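Local coordinates for RagB/SusD domain protein (Flavobacterium johnsoniae, PDB 5J90) that binds chitin and, as a SusD homolog, is probably an outer-membrane lipoprotein that passes chitin fragments to a partner transporter, at residues Trp47-Gln52 with Asn56-Ser61; Val74-Tyr79 with Asp83-Phe88. All coordinates share one frame; numbering follows the deposited sequence.

Contact 1: residues Trp47-Gln52 with Asn56-Ser61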
loop_
_atom_site.group_PDB
_atom_site.type_symbol
_atom_site.label_atom_id
_atom_site.label_comp_id
_atom_site.label_asym_id
_atom_site.label_seq_id
_atom_site.Cartn_x
_atom_site.Cartn_y
_atom_site.Cartn_z
ATOM N N TRP A 47 21.207 -10.890 26.103
ATOM C CA TRP A 47 19.916 -10.303 26.425
ATOM C C TRP A 47 19.542 -9.199 25.444
ATOM O O TRP A 47 18.361 -8.951 25.210
ATOM C CB TRP A 47 19.837 -9.826 27.893
ATOM C CG TRP A 47 20.734 -8.676 28.271
ATOM C CD1 TRP A 47 21.974 -8.747 28.848
ATOM C CD2 TRP A 47 20.438 -7.284 28.136
ATOM N NE1 TRP A 47 22.470 -7.483 29.056
ATOM C CE2 TRP A 47 21.548 -6.568 28.633
ATOM C CE3 TRP A 47 19.342 -6.571 27.639
ATOM C CZ2 TRP A 47 21.592 -5.171 28.647
ATOM C CZ3 TRP A 47 19.390 -5.183 27.646
ATOM C CH2 TRP A 47 20.506 -4.500 28.152
ATOM N N VAL A 48 20.544 -8.539 24.863
ATOM C CA VAL A 48 20.257 -7.535 23.842
ATOM C C VAL A 48 19.783 -8.199 22.545
ATOM O O VAL A 48 18.811 -7.735 21.952
ATOM C CB VAL A 48 21.433 -6.572 23.583
ATOM C CG1 VAL A 48 21.108 -5.642 22.420
ATOM C CG2 VAL A 48 21.733 -5.746 24.845
ATOM N N TYR A 49 20.435 -9.277 22.100
ATOM C CA TYR A 49 19.922 -9.994 20.927
ATOM C C TYR A 49 18.467 -10.419 21.137
ATOM O O TYR A 49 17.633 -10.326 20.226
ATOM C CB TYR A 49 20.779 -11.222 20.544
ATOM C CG TYR A 49 20.119 -11.934 19.381
ATOM C CD1 TYR A 49 20.348 -11.520 18.079
ATOM C CD2 TYR A 49 19.186 -12.940 19.590
ATOM C CE1 TYR A 49 19.699 -12.117 17.010
ATOM C CE2 TYR A 49 18.530 -13.540 18.532
ATOM C CZ TYR A 49 18.791 -13.122 17.240
ATOM O OH TYR A 49 18.122 -13.714 16.186
ATOM N N GLN A 50 18.161 -10.914 22.332
ATOM C CA GLN A 50 16.819 -11.373 22.622
ATOM C C GLN A 50 15.797 -10.268 22.333
ATOM O O GLN A 50 14.709 -10.552 21.839
ATOM C CB GLN A 50 16.720 -11.827 24.086
ATOM C CG GLN A 50 15.419 -12.518 24.422
ATOM C CD GLN A 50 15.355 -12.961 25.865
ATOM O OE1 GLN A 50 15.898 -12.301 26.756
ATOM N NE2 GLN A 50 14.685 -14.074 26.106
ATOM N N LEU A 51 16.150 -9.015 22.627
ATOM C CA LEU A 51 15.238 -7.889 22.386
ATOM C C LEU A 51 15.334 -7.337 20.956
ATOM O O LEU A 51 14.338 -6.893 20.382
ATOM C CB LEU A 51 15.484 -6.770 23.408
ATOM C CG LEU A 51 15.248 -7.191 24.860
ATOM C CD1 LEU A 51 15.702 -6.075 25.787
ATOM C CD2 LEU A 51 13.786 -7.510 25.086
ATOM N N GLN A 52 16.530 -7.373 20.381
ATOM C CA GLN A 52 16.741 -6.858 19.035
ATOM C C GLN A 52 16.036 -7.699 17.986
ATOM O O GLN A 52 15.482 -7.152 17.029
ATOM C CB GLN A 52 18.232 -6.817 18.712
ATOM C CG GLN A 52 18.508 -6.138 17.380
ATOM C CD GLN A 52 19.729 -6.686 16.666
ATOM O OE1 GLN A 52 20.231 -7.764 17.000
ATOM N NE2 GLN A 52 20.213 -5.946 15.676
ATOM N N ASN A 56 10.996 -10.656 18.379
ATOM C CA ASN A 56 10.191 -10.100 17.291
ATOM C C ASN A 56 10.226 -11.024 16.071
ATOM O O ASN A 56 9.534 -12.035 16.059
ATOM C CB ASN A 56 10.478 -8.599 17.008
ATOM C CG ASN A 56 11.955 -8.288 16.776
ATOM O OD1 ASN A 56 12.475 -8.484 15.683
ATOM N ND2 ASN A 56 12.617 -7.731 17.792
ATOM N N SER A 57 11.051 -10.722 15.079
ATOM C CA SER A 57 11.012 -11.495 13.847
ATOM C C SER A 57 11.388 -12.982 13.979
ATOM O O SER A 57 10.908 -13.806 13.195
ATOM C CB SER A 57 11.830 -10.816 12.758
ATOM O OG SER A 57 13.179 -10.652 13.139
ATOM N N ASP A 58 12.213 -13.349 14.966
ATOM C CA ASP A 58 12.515 -14.779 15.151
ATOM C C ASP A 58 11.253 -15.577 15.454
ATOM O O ASP A 58 11.187 -16.775 15.180
ATOM C CB ASP A 58 13.521 -15.005 16.284
ATOM C CG ASP A 58 14.960 -14.749 15.864
ATOM O OD1 ASP A 58 15.231 -14.572 14.651
ATOM O OD2 ASP A 58 15.832 -14.720 16.766
ATOM N N ILE A 59 10.254 -14.903 16.018
ATOM C CA ILE A 59 8.989 -15.535 16.370
ATOM C C ILE A 59 7.916 -15.290 15.298
ATOM O O ILE A 59 7.241 -16.221 14.871
ATOM C CB ILE A 59 8.523 -15.072 17.765
ATOM C CG1 ILE A 59 9.547 -15.527 18.820
ATOM C CG2 ILE A 59 7.130 -15.603 18.064
ATOM C CD1 ILE A 59 9.199 -15.124 20.240
ATOM N N TRP A 60 7.765 -14.049 14.845
ATOM C CA TRP A 60 6.751 -13.740 13.836
ATOM C C TRP A 60 6.982 -14.513 12.535
ATOM O O TRP A 60 6.028 -14.850 11.832
ATOM C CB TRP A 60 6.714 -12.240 13.565
ATOM C CG TRP A 60 6.344 -11.394 14.769
ATOM C CD1 TRP A 60 5.547 -11.754 15.826
ATOM C CD2 TRP A 60 6.768 -10.052 15.024
ATOM N NE1 TRP A 60 5.452 -10.712 16.720
ATOM C CE2 TRP A 60 6.197 -9.659 16.254
ATOM C CE3 TRP A 60 7.574 -9.141 14.332
ATOM C CZ2 TRP A 60 6.399 -8.388 16.797
ATOM C CZ3 TRP A 60 7.778 -7.882 14.876
ATOM C CH2 TRP A 60 7.194 -7.519 16.095
ATOM N N SER A 61 8.248 -14.793 12.221
ATOM C CA SER A 61 8.625 -15.544 11.020
ATOM C C SER A 61 8.126 -16.981 11.032
ATOM O O SER A 61 8.159 -17.650 10.005
ATOM C CB SER A 61 10.147 -15.598 10.904
ATOM O OG SER A 61 10.697 -16.309 12.016
HETATM O O HOH W 1 11.667 -7.203 20.507
#

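Contact 2: residues Val74-Tyr79 with Asp83-Phe88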
loop_
_atom_site.group_PDB
_atom_site.type_symbol
_atom_site.label_atom_id
_atom_site.label_comp_id
_atom_site.label_asym_id
_atom_site.label_seq_id
_atom_site.Cartn_x
_atom_site.Cartn_y
_atom_site.Cartn_z
ATOM N N VAL A 74 1.066 -10.584 27.576
ATOM C CA VAL A 74 0.663 -9.469 26.731
ATOM C C VAL A 74 1.943 -8.836 26.201
ATOM O O VAL A 74 2.593 -8.045 26.873
ATOM C CB VAL A 74 -0.185 -8.453 27.541
ATOM C CG1 VAL A 74 -0.570 -7.246 26.698
ATOM C CG2 VAL A 74 -1.426 -9.143 28.102
ATOM N N ASN A 75 2.331 -9.216 24.990
ATOM C CA ASN A 75 3.665 -8.869 24.522
ATOM C C ASN A 75 3.744 -9.012 23.006
ATOM O O ASN A 75 2.718 -9.223 22.357
ATOM C CB ASN A 75 4.722 -9.729 25.245
ATOM C CG ASN A 75 4.528 -11.218 25.018
ATOM O OD1 ASN A 75 4.416 -11.673 23.879
ATOM N ND2 ASN A 75 4.486 -11.995 26.105
ATOM N N ASN A 76 4.945 -8.897 22.436
ATOM C CA ASN A 76 5.093 -8.951 20.978
ATOM C C ASN A 76 4.458 -10.204 20.377
ATOM O O ASN A 76 3.937 -10.159 19.259
ATOM C CB ASN A 76 6.572 -8.952 20.578
ATOM C CG ASN A 76 7.211 -7.568 20.561
ATOM O OD1 ASN A 76 6.573 -6.537 20.800
ATOM N ND2 ASN A 76 8.504 -7.550 20.274
ATOM N N THR A 77 4.510 -11.327 21.098
ATOM C CA THR A 77 4.017 -12.594 20.548
ATOM C C THR A 77 2.493 -12.648 20.469
ATOM O O THR A 77 1.939 -13.453 19.718
ATOM C CB THR A 77 4.532 -13.841 21.306
ATOM O OG1 THR A 77 3.809 -14.004 22.534
ATOM C CG2 THR A 77 6.024 -13.711 21.605
ATOM N N THR A 78 1.824 -11.801 21.253
ATOM C CA THR A 78 0.364 -11.688 21.196
ATOM C C THR A 78 -0.049 -10.330 20.623
ATOM O O THR A 78 -1.173 -9.862 20.821
ATOM C CB THR A 78 -0.273 -11.954 22.577
ATOM O OG1 THR A 78 0.375 -11.134 23.558
ATOM C CG2 THR A 78 -0.091 -13.428 22.965
ATOM N N TYR A 79 0.879 -9.723 19.888
ATOM C CA TYR A 79 0.628 -8.527 19.083
ATOM C C TYR A 79 0.337 -7.270 19.903
ATOM O O TYR A 79 -0.258 -6.313 19.399
ATOM C CB TYR A 79 -0.469 -8.769 18.039
ATOM C CG TYR A 79 -0.160 -9.865 17.030
ATOM C CD1 TYR A 79 1.107 -10.435 16.936
ATOM C CD2 TYR A 79 -1.144 -10.324 16.159
ATOM C CE1 TYR A 79 1.383 -11.438 15.998
ATOM C CE2 TYR A 79 -0.878 -11.314 15.219
ATOM C CZ TYR A 79 0.384 -11.867 15.142
ATOM O OH TYR A 79 0.654 -12.855 14.222
ATOM N N ASP A 83 7.151 -1.249 23.570
ATOM C CA ASP A 83 8.138 -0.223 23.234
ATOM C C ASP A 83 9.446 -0.413 23.996
ATOM O O ASP A 83 10.517 -0.080 23.491
ATOM C CB ASP A 83 7.591 1.179 23.510
ATOM C CG ASP A 83 6.490 1.593 22.540
ATOM O OD1 ASP A 83 6.043 0.773 21.701
ATOM O OD2 ASP A 83 6.048 2.757 22.638
ATOM N N ASN A 84 9.351 -0.946 25.213
ATOM C CA ASN A 84 10.536 -1.178 26.030
ATOM C C ASN A 84 11.416 -2.303 25.475
ATOM O O ASN A 84 12.614 -2.353 25.739
ATOM C CB ASN A 84 10.161 -1.439 27.497
ATOM C CG ASN A 84 9.078 -2.491 27.651
ATOM O OD1 ASN A 84 8.008 -2.393 27.049
ATOM N ND2 ASN A 84 9.344 -3.500 28.480
ATOM N N TRP A 85 10.822 -3.191 24.683
ATOM C CA TRP A 85 11.592 -4.223 23.984
ATOM C C TRP A 85 12.138 -3.707 22.656
ATOM O O TRP A 85 13.322 -3.844 22.350
ATOM C CB TRP A 85 10.712 -5.436 23.687
ATOM C CG TRP A 85 10.319 -6.268 24.877
ATOM C CD1 TRP A 85 10.551 -6.001 26.203
ATOM C CD2 TRP A 85 9.620 -7.515 24.833
ATOM N NE1 TRP A 85 10.038 -7.021 26.981
ATOM C CE2 TRP A 85 9.463 -7.960 26.163
ATOM C CE3 TRP A 85 9.115 -8.305 23.793
ATOM C CZ2 TRP A 85 8.818 -9.156 26.477
ATOM C CZ3 TRP A 85 8.478 -9.491 24.104
ATOM C CH2 TRP A 85 8.335 -9.909 25.439
ATOM N N ASN A 86 11.252 -3.105 21.871
ATOM C CA ASN A 86 11.543 -2.854 20.463
ATOM C C ASN A 86 12.468 -1.673 20.213
ATOM O O ASN A 86 13.090 -1.570 19.155
ATOM C CB ASN A 86 10.236 -2.737 19.676
ATOM C CG ASN A 86 9.410 -4.005 19.748
ATOM O OD1 ASN A 86 9.963 -5.108 19.780
ATOM N ND2 ASN A 86 8.092 -3.862 19.793
ATOM N N GLY A 87 12.587 -0.782 21.193
ATOM C CA GLY A 87 13.528 0.315 21.090
ATOM C C GLY A 87 14.963 -0.143 20.900
ATOM O O GLY A 87 15.758 0.552 20.275
ATOM N N PHE A 88 15.293 -1.320 21.420
ATOM C CA PHE A 88 16.644 -1.862 21.276
ATOM C C PHE A 88 17.074 -2.028 19.820
ATOM O O PHE A 88 18.251 -1.862 19.494
ATOM C CB PHE A 88 16.769 -3.201 22.011
ATOM C CG PHE A 88 16.965 -3.057 23.493
ATOM C CD1 PHE A 88 15.882 -2.906 24.342
ATOM C CD2 PHE A 88 18.244 -3.059 24.030
ATOM C CE1 PHE A 88 16.073 -2.761 25.720
ATOM C CE2 PHE A 88 18.443 -2.919 25.402
ATOM C CZ PHE A 88 17.354 -2.772 26.246
#

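Contact 1: residues Trp47-Gln52 with Asn56-Ser61
Y49 and N56 carry the contact between two consecutive short helices of this SusD-like, largely helical fold: Y49 reaches from residues 47-52 to D58, and N56 reaches back from residues 56-61. Helix 46-54 has a wider, pi-type turn at 50-52, and N56 stands at the N-cap position of helix 57-60. The side chain of Y49 leaves CB with CG anti to the backbone N (chi1 177°), which places CG beside the carbonyl carbon, and the ring continues to D58 of the second helix. Y49 CE2 and Y49 CZ each lie 3.4 Å from D58 OD2, an oxygen that sits at the ring edge, near the ring plane. At the tip, Y49 OH donates to the syn lone pair of D58 OD2 over 2.6 Å, a short bond. Tyrosine suits the place: its ring can rest on I255 and I258 of helix 255-261 while its hydroxyl meets a buried carboxylate. The other oxygen, D58 OD1, accepts from Q53 NE2 and G432 N, so both oxygens are held. N56 uses both ends of its amide. N56 OD1 takes the backbone N of S57 at 2.7 Å, while N56 ND2 donates to Q52 O at 3.0 Å, a nearly straight bond that arrives above the carbonyl plane. A water bridges L51 O and N56 ND2, donating to L51 O at 2.7 Å and accepting from N56 ND2 at 2.9 Å, so ND2 donates twice.

Contact 2: residues Val74-Tyr79 with Asp83-Phe88
N76 and W85 have the closest CA atoms, 8.6 Å apart, where the compact turn of residues 74-79 faces the first turns of helix 83-108. In the turn, T78 N bonds to N75 O and Y79 N to N76 O. N75 makes an Asx turn: its OD1 accepts from T77 N and, in the carbonyl plane, from T77 OG1, two bonds that fix the amide. T78 OG1 accepts from N75 N. Asparagine and threonine suit so tight a bend because their short polar side chains can bond to the adjoining backbone. Across the contact N76 and N86 exchange two hydrogen bonds between their side-chain amides. N76 ND2 donates to a lone pair of N86 OD1 at 2.9 Å, and N86 ND2 returns a longer bond of 3.2 Å to N76 OD1; the amide planes are only 13° apart. Two asparagines suit this buried meeting, since each amide can give an N-H and accept at its oxygen at once; the second N-H of N76 is left for L55 O, and N76 OD1 also accepts from L82 N. W85 lies beside the pair, its CB pointing toward the turn and its CG beside the backbone N (chi1 -71°), and the six-membered ring meets N75 and N76. W85 CH2 lies 3.6 Å from N75 CB, and W85 CE3 on the ring edge meets N76 ND2 at 3.7 Å. The loop following strand 64-65 lies against the start of helix 83-108, whose W85 and F88 also pack on L51 of helix 46-54.

Overall arrangement
After helix 33-37 the chain forms helix 46-54 and, after a short connection, contact 1 closes the loop onto helix 57-60. It then passes through strand 64-65 and a long loop to residues 74-79, from which contact 2 closes a second short loop onto the start of helix 83-108. The two contacts follow in series and neither encloses the other, yet their centres lie only about 9 Å apart. They touch: W60 NE1 probably bonds to N76 O at 3.0 Å, while W47 packs against F88. Helices 46-54, 57-60 and 83-108 and the 74-79 loop are thereby drawn into one group on one side of the chain's centre.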